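Local structure of penaeus monodon metallodensovirus major capsid protein (Penaeus monodon metallodensovirus, 6WH7) at residues Ala118-Lys123 with Leu224-Trp229. The protein forms the icosahedral capsid shell of a shrimp densovirus, sixty copies of it assembling into the particle that probably protects the viral genome. Residues are numbered along the deposited sequence; the frame is centred on the assembly and turned at random.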
# COMPACT_ATOMS: atom_id res chain seq x y z
N ALA A 118 81.34 -25.71 41.60
CA ALA A 118 80.55 -25.16 42.68
C ALA A 118 79.33 -26.03 42.90
O ALA A 118 78.85 -26.70 41.98
CB ALA A 118 80.10 -23.74 42.38
N HIS A 119 78.83 -26.02 44.13
CA HIS A 119 77.60 -26.72 44.46
C HIS A 119 76.88 -25.93 45.54
O HIS A 119 77.50 -25.18 46.29
CB HIS A 119 77.86 -28.15 44.93
CG HIS A 119 78.69 -28.23 46.17
ND1 HIS A 119 78.16 -28.06 47.43
CD2 HIS A 119 80.01 -28.43 46.34
CE1 HIS A 119 79.12 -28.18 48.32
NE2 HIS A 119 80.26 -28.40 47.69
N ARG A 120 75.57 -26.08 45.58
CA ARG A 120 74.80 -25.30 46.50
C ARG A 120 73.64 -26.12 47.03
O ARG A 120 73.00 -26.84 46.25
CB ARG A 120 74.33 -24.04 45.78
CG ARG A 120 73.53 -23.11 46.57
CD ARG A 120 73.37 -21.82 45.84
NE ARG A 120 72.72 -21.92 44.56
CZ ARG A 120 72.69 -20.93 43.68
NH1 ARG A 120 73.28 -19.79 43.98
NH2 ARG A 120 72.07 -21.07 42.52
N PRO A 121 73.33 -26.03 48.33
CA PRO A 121 72.37 -26.97 48.92
C PRO A 121 70.91 -26.75 48.57
O PRO A 121 70.15 -27.71 48.67
CB PRO A 121 72.61 -26.79 50.42
CG PRO A 121 73.99 -26.33 50.51
CD PRO A 121 74.17 -25.42 49.36
N THR A 122 70.48 -25.53 48.25
CA THR A 122 69.08 -25.21 47.96
C THR A 122 68.10 -25.88 48.92
O THR A 122 68.30 -25.84 50.13
CB THR A 122 68.71 -25.56 46.52
OG1 THR A 122 68.82 -26.96 46.31
CG2 THR A 122 69.63 -24.86 45.57
N LYS A 123 67.05 -26.51 48.40
CA LYS A 123 66.03 -27.06 49.28
C LYS A 123 66.57 -28.23 50.10
O LYS A 123 67.47 -28.95 49.67
CB LYS A 123 64.81 -27.54 48.48
CG LYS A 123 63.66 -27.99 49.35
CD LYS A 123 62.56 -28.65 48.58
CE LYS A 123 61.83 -27.66 47.71
NZ LYS A 123 60.74 -28.31 46.93
N LEU A 224 66.47 -22.96 50.56
CA LEU A 224 67.63 -22.09 50.67
C LEU A 224 67.73 -21.27 49.40
O LEU A 224 67.80 -21.82 48.31
CB LEU A 224 68.91 -22.89 50.87
CG LEU A 224 69.35 -23.35 52.24
CD1 LEU A 224 68.40 -24.36 52.79
CD2 LEU A 224 70.71 -23.94 52.12
N ASP A 225 67.73 -19.95 49.55
CA ASP A 225 68.10 -19.07 48.45
C ASP A 225 69.41 -18.43 48.86
O ASP A 225 69.43 -17.50 49.67
CB ASP A 225 67.02 -18.02 48.19
CG ASP A 225 67.27 -17.24 46.92
OD1 ASP A 225 68.21 -17.59 46.19
OD2 ASP A 225 66.53 -16.27 46.67
N LEU A 226 70.49 -18.89 48.27
CA LEU A 226 71.83 -18.39 48.53
C LEU A 226 72.26 -17.55 47.34
O LEU A 226 72.05 -17.94 46.19
CB LEU A 226 72.81 -19.55 48.74
CG LEU A 226 72.64 -20.46 49.96
CD1 LEU A 226 73.44 -21.71 49.80
CD2 LEU A 226 73.11 -19.76 51.19
N GLY A 227 72.83 -16.40 47.61
CA GLY A 227 73.38 -15.70 46.47
C GLY A 227 74.73 -16.20 46.04
O GLY A 227 75.35 -15.63 45.14
N PHE A 228 75.21 -17.27 46.66
CA PHE A 228 76.56 -17.74 46.47
C PHE A 228 76.54 -19.26 46.43
O PHE A 228 75.52 -19.89 46.68
CB PHE A 228 77.48 -17.25 47.59
CG PHE A 228 77.11 -17.75 48.94
CD1 PHE A 228 77.71 -18.87 49.46
CD2 PHE A 228 76.14 -17.12 49.67
CE1 PHE A 228 77.37 -19.32 50.69
CE2 PHE A 228 75.79 -17.58 50.90
CZ PHE A 228 76.40 -18.68 51.41
N TRP A 229 77.68 -19.83 46.09
CA TRP A 229 77.86 -21.26 45.94
C TRP A 229 78.90 -21.74 46.94
O TRP A 229 79.47 -20.95 47.70
CB TRP A 229 78.29 -21.56 44.51
CG TRP A 229 77.25 -21.23 43.52
CD1 TRP A 229 76.94 -19.99 43.07
CD2 TRP A 229 76.46 -22.14 42.77
NE1 TRP A 229 75.95 -20.07 42.14
CE2 TRP A 229 75.64 -21.38 41.93
CE3 TRP A 229 76.34 -23.53 42.75
CZ2 TRP A 229 74.73 -21.96 41.07
CZ3 TRP A 229 75.44 -24.09 41.91
CH2 TRP A 229 74.64 -23.32 41.07
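With chi1 at 180°, Arg120 sends its CG directly opposite the backbone N, and a bend at chi3 then turns the guanidinium onto the indole of Trp229, whose own CG stands beside its backbone N and anti to the carbonyl carbon. The result is a clear case of a cation-pi stack between strand 118-135 and the first residue of strand 229-230: the two planes differ by 26°, and Arg120 CZ sits 3.8 Å from the centroid of the six-membered ring of Trp229, over its face. Arg120 NH2 approaches Trp229 CZ2 to 3.2 Å, and NH2 also forms a salt bridge with Glu300 OE1 on strand 287-302, which probably helps to hold the guanidinium flat on the ring. The carboxylate of Glu300 probably offsets the positive charge that Arg120 lays on the indole face.

Nearer the backbone, the aliphatic part of Arg120 runs past Leu226 in the opposite direction, its CG 3.5 Å from Leu226 CD1. That methyl also meets Pro121 CD at 3.8 Å, and Pro121 CB in turn rests against Leu224 CD2. At the start of the strand, Ala118 CB packs on Trp229 CB at 3.5 Å. The rings of Trp229 and Trp326 also meet edge-to-face, whereas Asp225, which does not touch 118-123, forms a salt bridge with Arg356 of a neighbouring subunit. Such packing of a connecting loop against the start of strand 118-135 is consistent with the jelly-roll beta-barrel core of parvoviral capsid proteins, from whose strands extended loops emerge.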